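Local coordinates for extracellular solute-binding protein family 5 (Brucella melitensis, PDB 4ONY) that probably binds peptides or related solutes in the periplasm and delivers them to an ABC transporter for import, at residues Glu338-Ser342 and Asn343-Gly347; Arg350-Ser354 and Phe355-Ser359; Glu385-Asn389 and Gly390-Pro394; Asp539-Ser542 and Ala543-Leu547. One frame throughout, in Å; residues are numbered along the deposited sequence. Where two conformers were deposited one is given.

Interaction 1: Glu338-Ser342 and Asn343-Gly347; sequences EWANS and NLFAG
Asn343 lies flat on Trp339, one helical turn further along helix 337-344, and the indole offers a shelf that the shorter side chain fills. The amide is stacked on the ring with its plane 20° from that of the indole. The side chain spans both rings: Asn343 CB sits over the six-membered ring of Trp339, a CH-pi contact of 3.8 Å to the centroid, while the amide nitrogen ND2 lies 3.0 Å above the indole plane on the pyrrole side. With CG anti to the backbone N (chi1 -175°), the Trp339 ring swings along the helix toward its C-terminal end, where Asn343 can reach it. The amide is tethered, because Asn343 ND2 donates to Trp339 O at 2.8 Å, and that same oxygen takes the backbone N-H of Asn343. Next to this shelf, Leu344 CG bulges obliquely toward the benzene end of the indole, 4.0 Å from Trp339 CZ3. The Ala340 methyl CB meets Leu344 CD1 at 4.2 Å. Ala451 and Arg454 of helix 443-458 also touch Trp339.

Beyond Leu344 the helix comes undone. Asn341 O receives Phe345 N and Gly347 N (2.9 Å) from opposite faces of its carbonyl plane, and water 1 donates to Ser342 O and accepts from Ala346 N, 2.8 Å from that nitrogen, replacing a direct bond. The Asn341 side chain lies against Gly347, its OD1 held by Tyr349 N. Positive phi at Ala346 and Gly347 turns the chain away, as at many helix C-termini, here one with a water inserted in its last turn.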
loop_
_atom_site.group_PDB
_atom_site.type_symbol
_atom_site.label_atom_id
_atom_site.label_comp_id
_atom_site.label_asym_id
_atom_site.label_seq_id
_atom_site.Cartn_x
_atom_site.Cartn_y
_atom_site.Cartn_z
ATOM N N GLU A 338 7.850 12.277 21.309
ATOM C CA GLU A 338 7.023 12.101 22.494
ATOM C C GLU A 338 6.314 13.407 22.851
ATOM O O GLU A 338 5.127 13.402 23.193
ATOM C CB GLU A 338 7.819 11.540 23.668
ATOM C CG GLU A 338 8.205 10.065 23.530
ATOM C CD GLU A 338 9.176 9.798 22.396
ATOM O OE1 GLU A 338 10.157 10.564 22.254
ATOM O OE2 GLU A 338 8.963 8.803 21.623
ATOM N N TRP A 339 6.997 14.526 22.694
ATOM C CA TRP A 339 6.320 15.805 22.847
ATOM C C TRP A 339 5.176 15.962 21.842
ATOM O O TRP A 339 4.054 16.376 22.198
ATOM C CB TRP A 339 7.285 16.987 22.710
ATOM C CG TRP A 339 6.583 18.306 22.987
ATOM C CD1 TRP A 339 6.445 18.916 24.219
ATOM C CD2 TRP A 339 5.880 19.139 22.048
ATOM N NE1 TRP A 339 5.701 20.074 24.097
ATOM C CE2 TRP A 339 5.341 20.242 22.783
ATOM C CE3 TRP A 339 5.628 19.059 20.676
ATOM C CZ2 TRP A 339 4.553 21.247 22.170
ATOM C CZ3 TRP A 339 4.845 20.066 20.057
ATOM C CH2 TRP A 339 4.330 21.144 20.811
ATOM N N ALA A 340 5.451 15.670 20.569
ATOM C CA ALA A 340 4.477 15.880 19.518
ATOM C C ALA A 340 3.258 14.982 19.728
ATOM O O ALA A 340 2.087 15.403 19.562
ATOM C CB ALA A 340 5.101 15.624 18.159
ATOM N N ASN A 341 3.510 13.741 20.116
ATOM C CA ASN A 341 2.408 12.810 20.240
ATOM C C ASN A 341 1.477 13.335 21.335
ATOM O O ASN A 341 0.235 13.408 21.194
ATOM C CB ASN A 341 2.932 11.406 20.575
ATOM C CG ASN A 341 1.929 10.291 20.236
ATOM O OD1 ASN A 341 0.984 10.492 19.490
ATOM N ND2 ASN A 341 2.126 9.128 20.829
ATOM N N SER A 342 2.089 13.697 22.441
ATOM C CA SER A 342 1.351 14.084 23.619
ATOM C C SER A 342 0.565 15.376 23.404
ATOM O O SER A 342 -0.604 15.463 23.767
ATOM C CB SER A 342 2.323 14.245 24.795
ATOM O OG SER A 342 1.573 14.622 25.918
ATOM N N ASN A 343 1.203 16.361 22.777
ATOM C CA ASN A 343 0.656 17.721 22.658
ATOM C C ASN A 343 -0.133 18.005 21.420
ATOM O O ASN A 343 -0.952 18.887 21.462
ATOM C CB ASN A 343 1.777 18.761 22.761
ATOM C CG ASN A 343 2.364 18.797 24.136
ATOM O OD1 ASN A 343 1.825 19.475 25.010
ATOM N ND2 ASN A 343 3.425 18.030 24.374
ATOM N N LEU A 344 0.129 17.302 20.323
ATOM C CA LEU A 344 -0.553 17.550 19.055
ATOM C C LEU A 344 -1.544 16.441 18.657
ATOM O O LEU A 344 -2.523 16.712 17.966
ATOM C CB LEU A 344 0.475 17.666 17.925
ATOM C CG LEU A 344 1.668 18.644 18.109
ATOM C CD1 LEU A 344 2.514 18.677 16.840
ATOM C CD2 LEU A 344 1.192 20.044 18.444
ATOM N N PHE A 345 -1.282 15.198 19.078
ATOM C CA PHE A 345 -1.956 14.013 18.532
ATOM C C PHE A 345 -2.639 13.129 19.594
ATOM O O PHE A 345 -2.972 11.986 19.319
ATOM C CB PHE A 345 -0.937 13.174 17.727
ATOM C CG PHE A 345 -0.247 13.952 16.643
ATOM C CD1 PHE A 345 -0.978 14.745 15.756
ATOM C CD2 PHE A 345 1.141 13.910 16.514
ATOM C CE1 PHE A 345 -0.352 15.472 14.758
ATOM C CE2 PHE A 345 1.775 14.618 15.492
ATOM C CZ PHE A 345 1.032 15.395 14.617
ATOM N N ALA A 346 -2.859 13.685 20.776
ATOM C CA ALA A 346 -3.608 13.029 21.854
ATOM C C ALA A 346 -3.045 11.636 22.165
ATOM O O ALA A 346 -3.786 10.734 22.546
ATOM C CB ALA A 346 -5.100 12.956 21.504
ATOM N N GLY A 347 -1.735 11.452 21.957
ATOM C CA GLY A 347 -1.096 10.193 22.270
ATOM C C GLY A 347 -1.428 9.036 21.350
ATOM O O GLY A 347 -1.046 7.912 21.638
HETATM O O HOH W 1 -2.942 16.305 21.848
#

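Interaction 2: Arg350-Ser354 and Phe355-Ser359; sequences RRTQS and FWEGS
Ser354 and Glu357 meet where the chain leaves edge strand 350-351 and curls through a type II beta turn from Trp356 to Ser359. Glu357 and Gly358 occupy the two central positions of that turn, Gly358 with positive phi. The turn closes through Ser359 N and Ser359 OG, both of which donate to Trp356 O, the hydroxyl at 2.7 Å. Just before it, an ST turn bends the backbone: Ser354 OG accepts Trp356 N at 2.9 Å in a nearly straight bond. The serine hydroxyl has a second partner in Asp548, which also takes the N-H of Phe355, so helix 537-553 helps to fix the bend.

The Glu357 side chain folds back over the start of the loop. Its CG lies anti to the backbone N, and a kink at chi2 (62°) brings the carboxylate to two consecutive backbone N-H groups. Gln353 N reaches Glu357 OE1 at 2.8 Å from above the carboxylate plane, whereas Ser354 N comes to the same oxygen at 3.2 Å almost in line with its C-O bond. One oxygen thus satisfies two peptide donors. The aliphatic part of Glu357 passes Thr352 CG2, which lies 4.0 Å from Glu357 CB. Gln353 OE1 hydrogen-bonds His393 ND1. The second carboxylate oxygen is held through solvent: water 2 donates to Glu357 OE2 at 2.6 Å and accepts from Gln353 NE2 at 2.8 Å.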
loop_
_atom_site.group_PDB
_atom_site.type_symbol
_atom_site.label_atom_id
_atom_site.label_comp_id
_atom_site.label_asym_id
_atom_site.label_seq_id
_atom_site.Cartn_x
_atom_site.Cartn_y
_atom_site.Cartn_z
ATOM N N ARG A 350 2.207 5.995 17.201
ATOM C CA ARG A 350 3.365 5.269 17.618
ATOM C C ARG A 350 4.483 5.644 16.682
ATOM O O ARG A 350 4.282 5.863 15.469
ATOM C CB ARG A 350 3.117 3.735 17.575
ATOM C CG ARG A 350 3.558 2.973 18.841
ATOM C CD ARG A 350 2.443 2.679 19.909
ATOM N NE ARG A 350 1.703 3.885 20.351
ATOM C CZ ARG A 350 0.725 3.937 21.282
ATOM N NH1 ARG A 350 0.107 5.086 21.537
ATOM N NH2 ARG A 350 0.340 2.859 21.949
ATOM N N ARG A 351 5.692 5.650 17.228
ATOM C CA ARG A 351 6.857 6.050 16.461
ATOM C C ARG A 351 7.144 5.035 15.348
ATOM O O ARG A 351 7.135 3.834 15.577
ATOM C CB ARG A 351 8.103 6.119 17.371
ATOM C CG ARG A 351 9.310 6.769 16.676
ATOM C CD ARG A 351 9.133 8.268 16.451
ATOM N NE ARG A 351 10.104 8.848 15.510
ATOM C CZ ARG A 351 11.260 9.469 15.852
ATOM N NH1 ARG A 351 11.638 9.599 17.110
ATOM N NH2 ARG A 351 12.023 9.981 14.904
ATOM N N THR A 352 7.433 5.525 14.158
ATOM C CA THR A 352 7.838 4.665 13.051
ATOM C C THR A 352 9.360 4.557 13.114
ATOM O O THR A 352 10.060 5.553 13.277
ATOM C CB THR A 352 7.402 5.278 11.705
ATOM O OG1 THR A 352 5.963 5.316 11.619
ATOM C CG2 THR A 352 7.967 4.473 10.563
ATOM N N GLN A 353 9.870 3.357 12.974
ATOM C CA GLN A 353 11.308 3.115 13.026
ATOM C C GLN A 353 11.902 2.461 11.731
ATOM O O GLN A 353 13.037 2.668 11.458
ATOM C CB GLN A 353 11.626 2.181 14.199
ATOM C CG GLN A 353 11.074 2.622 15.543
ATOM C CD GLN A 353 11.523 1.693 16.641
ATOM O OE1 GLN A 353 12.664 1.649 17.015
ATOM N NE2 GLN A 353 10.626 0.861 17.072
ATOM N N SER A 354 11.124 1.645 11.029
ATOM C CA SER A 354 11.571 0.846 9.889
ATOM C C SER A 354 10.800 1.274 8.635
ATOM O O SER A 354 9.651 1.713 8.746
ATOM C CB SER A 354 11.218 -0.615 10.168
ATOM O OG SER A 354 11.411 -1.487 9.052
ATOM N N PHE A 355 11.404 1.032 7.481
ATOM C CA PHE A 355 10.715 1.183 6.212
ATOM C C PHE A 355 9.736 0.031 5.940
ATOM O O PHE A 355 9.005 0.104 4.976
ATOM C CB PHE A 355 11.742 1.339 5.089
ATOM C CG PHE A 355 12.523 2.627 5.180
ATOM C CD1 PHE A 355 12.050 3.757 4.598
ATOM C CD2 PHE A 355 13.688 2.695 5.882
ATOM C CE1 PHE A 355 12.732 4.937 4.681
ATOM C CE2 PHE A 355 14.390 3.881 5.996
ATOM C CZ PHE A 355 13.917 5.002 5.379
ATOM N N TRP A 356 9.708 -1.005 6.802
ATOM C CA TRP A 356 8.667 -2.025 6.747
ATOM C C TRP A 356 8.050 -2.154 8.152
ATOM O O TRP A 356 7.738 -3.243 8.627
ATOM C CB TRP A 356 9.204 -3.371 6.179
ATOM C CG TRP A 356 9.409 -3.246 4.687
ATOM C CD1 TRP A 356 8.489 -3.481 3.697
ATOM C CD2 TRP A 356 10.578 -2.748 4.027
ATOM N NE1 TRP A 356 9.011 -3.169 2.453
ATOM C CE2 TRP A 356 10.288 -2.710 2.620
ATOM C CE3 TRP A 356 11.830 -2.320 4.473
ATOM C CZ2 TRP A 356 11.205 -2.285 1.688
ATOM C CZ3 TRP A 356 12.752 -1.898 3.542
ATOM C CH2 TRP A 356 12.438 -1.876 2.147
ATOM N N GLU A 357 7.835 -1.003 8.772
ATOM C CA GLU A 357 7.297 -0.872 10.122
ATOM C C GLU A 357 6.100 -1.781 10.403
ATOM O O GLU A 357 5.099 -1.761 9.691
ATOM C CB GLU A 357 6.873 0.580 10.344
ATOM C CG GLU A 357 6.297 0.915 11.721
ATOM C CD GLU A 357 7.268 0.690 12.858
ATOM O OE1 GLU A 357 8.472 0.896 12.679
ATOM O OE2 GLU A 357 6.823 0.308 13.962
ATOM N N GLY A 358 6.202 -2.489 11.504
ATOM C CA GLY A 358 5.124 -3.314 12.025
ATOM C C GLY A 358 4.998 -4.664 11.359
ATOM O O GLY A 358 4.037 -5.391 11.656
ATOM N N SER A 359 5.902 -5.002 10.433
ATOM C CA SER A 359 5.816 -6.266 9.729
ATOM C C SER A 359 7.026 -7.136 10.033
ATOM O O SER A 359 8.023 -6.675 10.557
ATOM C CB SER A 359 5.711 -6.041 8.209
ATOM O OG SER A 359 6.956 -5.634 7.639
HETATM O O HOH W 2 8.018 0.426 16.263
#

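Interaction 3: Glu385-Asn389 and Gly390-Pro394; sequences EDVMN and GTWHP
A Schellman motif ends helix 385-389, with Gly390 as the residue of positive phi that turns the chain out of the helix. Its defining bond runs from Thr391 N to Asp386 O at 3.0 Å, in the carbonyl plane; the inner bond, Gly390 N to Val387 O, is weak at 3.5 Å. Asp386 O takes a second donor as well, Trp392 N at 3.2 Å, which arrives from well above the carbonyl plane, so this oxygen secures two successive residues of the departing chain.

Side chains then fasten Trp392 to the helix. Val387 and Trp392 run side by side in the same direction, with Val387 CG2 3.7 Å from Trp392 CB. Asp386 comes at the ring from its edge: OD2 lies in the indole plane, 3.5 Å from Trp392 CD1, and the carboxylate is turned 70° against the ring. A chi1 of 58° sets Asp386 CG between its backbone N and carbonyl carbon, facing Trp392 CB, while OD1 makes a salt bridge with Arg384. Ile552 of helix 537-553 touches both Val387 and Trp392. The 6-to-1 bond from Thr391 N to Asp386 O, with glycine at the positive-phi position, is the signature of a Schellman C-cap.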
loop_
_atom_site.group_PDB
_atom_site.type_symbol
_atom_site.label_atom_id
_atom_site.label_comp_id
_atom_site.label_asym_id
_atom_site.label_seq_id
_atom_site.Cartn_x
_atom_site.Cartn_y
_atom_site.Cartn_z
ATOM N N GLU A 385 26.736 -0.424 13.359
ATOM C CA GLU A 385 26.766 -1.508 14.301
ATOM C C GLU A 385 25.442 -1.679 15.086
ATOM O O GLU A 385 24.961 -2.817 15.257
ATOM C CB GLU A 385 27.935 -1.335 15.307
ATOM C CG GLU A 385 27.939 -2.427 16.354
ATOM C CD GLU A 385 29.105 -2.353 17.342
ATOM O OE1 GLU A 385 29.139 -1.442 18.224
ATOM O OE2 GLU A 385 29.944 -3.263 17.266
ATOM N N ASP A 386 24.894 -0.589 15.620
ATOM C CA ASP A 386 23.621 -0.713 16.392
ATOM C C ASP A 386 22.458 -1.222 15.521
ATOM O O ASP A 386 21.634 -2.019 15.956
ATOM C CB ASP A 386 23.238 0.573 17.186
ATOM C CG ASP A 386 23.092 1.853 16.304
ATOM O OD1 ASP A 386 23.273 1.845 15.052
ATOM O OD2 ASP A 386 22.785 2.901 16.924
ATOM N N VAL A 387 22.447 -0.823 14.272
ATOM C CA VAL A 387 21.391 -1.287 13.350
ATOM C C VAL A 387 21.614 -2.768 13.004
ATOM O O VAL A 387 20.651 -3.519 12.875
ATOM C CB VAL A 387 21.327 -0.411 12.084
ATOM C CG1 VAL A 387 20.349 -0.944 11.052
ATOM C CG2 VAL A 387 20.937 1.024 12.436
ATOM N N MET A 388 22.860 -3.165 12.826
ATOM C CA MET A 388 23.188 -4.531 12.470
ATOM C C MET A 388 22.852 -5.490 13.612
ATOM O O MET A 388 22.368 -6.610 13.348
ATOM C CB MET A 388 24.664 -4.651 12.125
ATOM C CG MET A 388 25.132 -6.028 11.652
ATOM S SD MET A 388 24.697 -6.253 9.928
ATOM C CE MET A 388 26.075 -5.366 9.186
ATOM N N ASN A 389 23.072 -5.062 14.858
ATOM C CA ASN A 389 22.825 -5.927 16.029
ATOM C C ASN A 389 21.406 -5.832 16.584
ATOM O O ASN A 389 21.063 -6.550 17.501
ATOM C CB ASN A 389 23.892 -5.777 17.158
ATOM C CG ASN A 389 23.902 -4.404 17.844
ATOM O OD1 ASN A 389 22.908 -3.705 17.887
ATOM N ND2 ASN A 389 25.038 -4.056 18.443
ATOM N N GLY A 390 20.574 -4.982 16.001
ATOM C CA GLY A 390 19.179 -4.866 16.446
ATOM C C GLY A 390 19.001 -4.121 17.777
ATOM O O GLY A 390 18.012 -4.350 18.501
ATOM N N THR A 391 19.936 -3.236 18.104
ATOM C CA THR A 391 19.805 -2.403 19.303
ATOM C C THR A 391 19.453 -0.956 18.989
ATOM O O THR A 391 19.208 -0.177 19.888
ATOM C CB THR A 391 21.118 -2.416 20.142
ATOM O OG1 THR A 391 22.184 -1.898 19.345
ATOM C CG2 THR A 391 21.437 -3.853 20.615
ATOM N N TRP A 392 19.429 -0.586 17.714
ATOM C CA TRP A 392 19.065 0.771 17.311
ATOM C C TRP A 392 17.556 1.053 17.429
ATOM O O TRP A 392 16.728 0.268 16.971
ATOM C CB TRP A 392 19.500 1.037 15.849
ATOM C CG TRP A 392 19.037 2.389 15.411
ATOM C CD1 TRP A 392 19.641 3.600 15.678
ATOM C CD2 TRP A 392 17.833 2.680 14.710
ATOM N NE1 TRP A 392 18.859 4.614 15.195
ATOM C CE2 TRP A 392 17.758 4.074 14.574
ATOM C CE3 TRP A 392 16.802 1.898 14.197
ATOM C CZ2 TRP A 392 16.698 4.703 13.915
ATOM C CZ3 TRP A 392 15.728 2.518 13.550
ATOM C CH2 TRP A 392 15.684 3.904 13.406
ATOM N N HIS A 393 17.232 2.204 18.002
ATOM C CA HIS A 393 15.919 2.817 17.921
ATOM C C HIS A 393 16.102 4.333 17.897
ATOM O O HIS A 393 17.082 4.865 18.439
ATOM C CB HIS A 393 15.022 2.431 19.116
ATOM C CG HIS A 393 15.004 0.958 19.360
ATOM N ND1 HIS A 393 14.174 0.101 18.667
ATOM C CD2 HIS A 393 15.799 0.175 20.130
ATOM C CE1 HIS A 393 14.423 -1.140 19.043
ATOM N NE2 HIS A 393 15.419 -1.121 19.916
ATOM N N PRO A 394 15.153 5.037 17.264
ATOM C CA PRO A 394 15.180 6.458 17.391
ATOM C C PRO A 394 15.097 6.839 18.883
ATOM O O PRO A 394 14.507 6.100 19.660
ATOM C CB PRO A 394 13.904 6.884 16.676
ATOM C CG PRO A 394 13.505 5.749 15.823
ATOM C CD PRO A 394 13.961 4.546 16.570
#

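Interaction 4: Asp539-Ser542 and Ala543-Leu547; sequences DFVS and AVRAL
Val544 N donates to Phe540 O at 2.9 Å, nearly in line with the carbonyl, the shortest of four successive i to i+4 bonds inside helix 537-553. The same pair also meets through side chains. Val544 CG2 sits over one face of the Phe540 ring, 3.9 Å from the centroid and 14° off the normal, a CH-pi contact displaced toward CZ. This methyl faces back along the helix because it lies beside its own backbone N, with CG1 taking the position anti to that N (chi1 179°). His22 meets the Phe540 ring from elsewhere in the chain, and Trp356 packs on Val544.

One residue further along, Arg545 runs alongside Val541, both pointing the same way. The extended arginine chain carries its guanidinium over the valine, so that Val541 CG1 lies 3.4 Å from the guanidinium plane, over its centre, and 3.5 Å from Arg545 CZ. On the way, Arg545 CG brushes Val541 O at 3.2 Å. The polar rim of the group is used separately: Arg545 NH2 bonds to Gln360 O. A methyl can therefore cover the weakly solvated flat face of the cation while NE and NH2 keep their hydrogen bonds.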
loop_
_atom_site.group_PDB
_atom_site.type_symbol
_atom_site.label_atom_id
_atom_site.label_comp_id
_atom_site.label_asym_id
_atom_site.label_seq_id
_atom_site.Cartn_x
_atom_site.Cartn_y
_atom_site.Cartn_z
ATOM N N ASP A 539 14.793 -16.377 2.406
ATOM C CA ASP A 539 15.765 -15.547 1.723
ATOM C C ASP A 539 15.237 -14.160 1.420
ATOM O O ASP A 539 16.001 -13.213 1.462
ATOM C CB ASP A 539 16.242 -16.173 0.418
ATOM C CG ASP A 539 17.081 -17.395 0.648
ATOM O OD1 ASP A 539 17.410 -17.668 1.825
ATOM O OD2 ASP A 539 17.407 -18.055 -0.363
ATOM N N PHE A 540 13.955 -14.071 1.081
ATOM C CA PHE A 540 13.346 -12.808 0.759
ATOM C C PHE A 540 13.286 -11.915 2.014
ATOM O O PHE A 540 13.656 -10.718 1.957
ATOM C CB PHE A 540 11.968 -13.029 0.154
ATOM C CG PHE A 540 11.262 -11.766 -0.250
ATOM C CD1 PHE A 540 11.668 -11.059 -1.374
ATOM C CD2 PHE A 540 10.205 -11.274 0.478
ATOM C CE1 PHE A 540 11.027 -9.902 -1.781
ATOM C CE2 PHE A 540 9.518 -10.121 0.066
ATOM C CZ PHE A 540 9.943 -9.417 -1.051
ATOM N N VAL A 541 12.797 -12.450 3.110
ATOM C CA VAL A 541 12.719 -11.708 4.337
ATOM C C VAL A 541 14.116 -11.215 4.755
ATOM O O VAL A 541 14.284 -10.071 5.195
ATOM C CB VAL A 541 12.067 -12.520 5.464
ATOM C CG1 VAL A 541 12.219 -11.806 6.815
ATOM C CG2 VAL A 541 10.580 -12.768 5.178
ATOM N N SER A 542 15.114 -12.067 4.603
ATOM C CA SER A 542 16.445 -11.686 4.970
ATOM C C SER A 542 16.924 -10.521 4.098
ATOM O O SER A 542 17.511 -9.551 4.593
ATOM C CB SER A 542 17.386 -12.873 4.829
ATOM O OG SER A 542 17.107 -13.820 5.842
ATOM N N ALA A 543 16.664 -10.608 2.802
ATOM C CA ALA A 543 17.156 -9.568 1.883
ATOM C C ALA A 543 16.481 -8.233 2.136
ATOM O O ALA A 543 17.112 -7.178 2.058
ATOM C CB ALA A 543 16.973 -10.007 0.427
ATOM N N VAL A 544 15.179 -8.264 2.427
ATOM C CA VAL A 544 14.460 -7.031 2.690
ATOM C C VAL A 544 14.929 -6.391 3.997
ATOM O O VAL A 544 15.098 -5.172 4.083
ATOM C CB VAL A 544 12.940 -7.220 2.709
ATOM C CG1 VAL A 544 12.249 -5.896 3.009
ATOM C CG2 VAL A 544 12.424 -7.716 1.338
ATOM N N ARG A 545 15.095 -7.210 5.017
ATOM C CA ARG A 545 15.628 -6.684 6.272
ATOM C C ARG A 545 17.007 -6.009 6.040
ATOM O O ARG A 545 17.293 -4.949 6.619
ATOM C CB ARG A 545 15.724 -7.786 7.309
ATOM C CG ARG A 545 14.351 -8.207 7.851
ATOM C CD ARG A 545 14.521 -9.268 8.940
ATOM N NE ARG A 545 13.239 -9.726 9.452
ATOM C CZ ARG A 545 13.053 -10.870 10.075
ATOM N NH1 ARG A 545 14.055 -11.664 10.391
ATOM N NH2 ARG A 545 11.845 -11.187 10.465
ATOM N N ALA A 546 17.839 -6.619 5.199
ATOM C CA ALA A 546 19.149 -6.059 4.928
ATOM C C ALA A 546 19.009 -4.708 4.232
ATOM O O ALA A 546 19.713 -3.767 4.596
ATOM C CB ALA A 546 19.986 -7.025 4.087
ATOM N N LEU A 547 18.053 -4.589 3.289
ATOM C CA LEU A 547 17.754 -3.303 2.652
ATOM C C LEU A 547 17.352 -2.293 3.724
ATOM O O LEU A 547 17.885 -1.187 3.775
ATOM C CB LEU A 547 16.668 -3.417 1.566
ATOM C CG LEU A 547 16.264 -2.104 0.849
ATOM C CD1 LEU A 547 17.448 -1.389 0.209
ATOM C CD2 LEU A 547 15.239 -2.355 -0.238
#

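Each of the four contacts is local and closes only a turn or a few helical residues; they follow one another along the chain, and none nests in or crosses another. Interaction 1 ends helix 337-344, and a short link leads to strand 350-351, the edge of a six-stranded mixed sheet, from which interaction 2 departs. Interaction 3 comes next, at the end of helix 385-389, and returns to its predecessor: Gln353 OE1 probably hydrogen-bonds His393 ND1 at 2.7 Å. Interaction 4 lies far later in sequence, on helix 537-553, yet Val544 and Leu547 pack against Trp356. The loop 350-359 joins the sheet edge to both later contacts, whereas interaction 1 is joined to them through the chain alone.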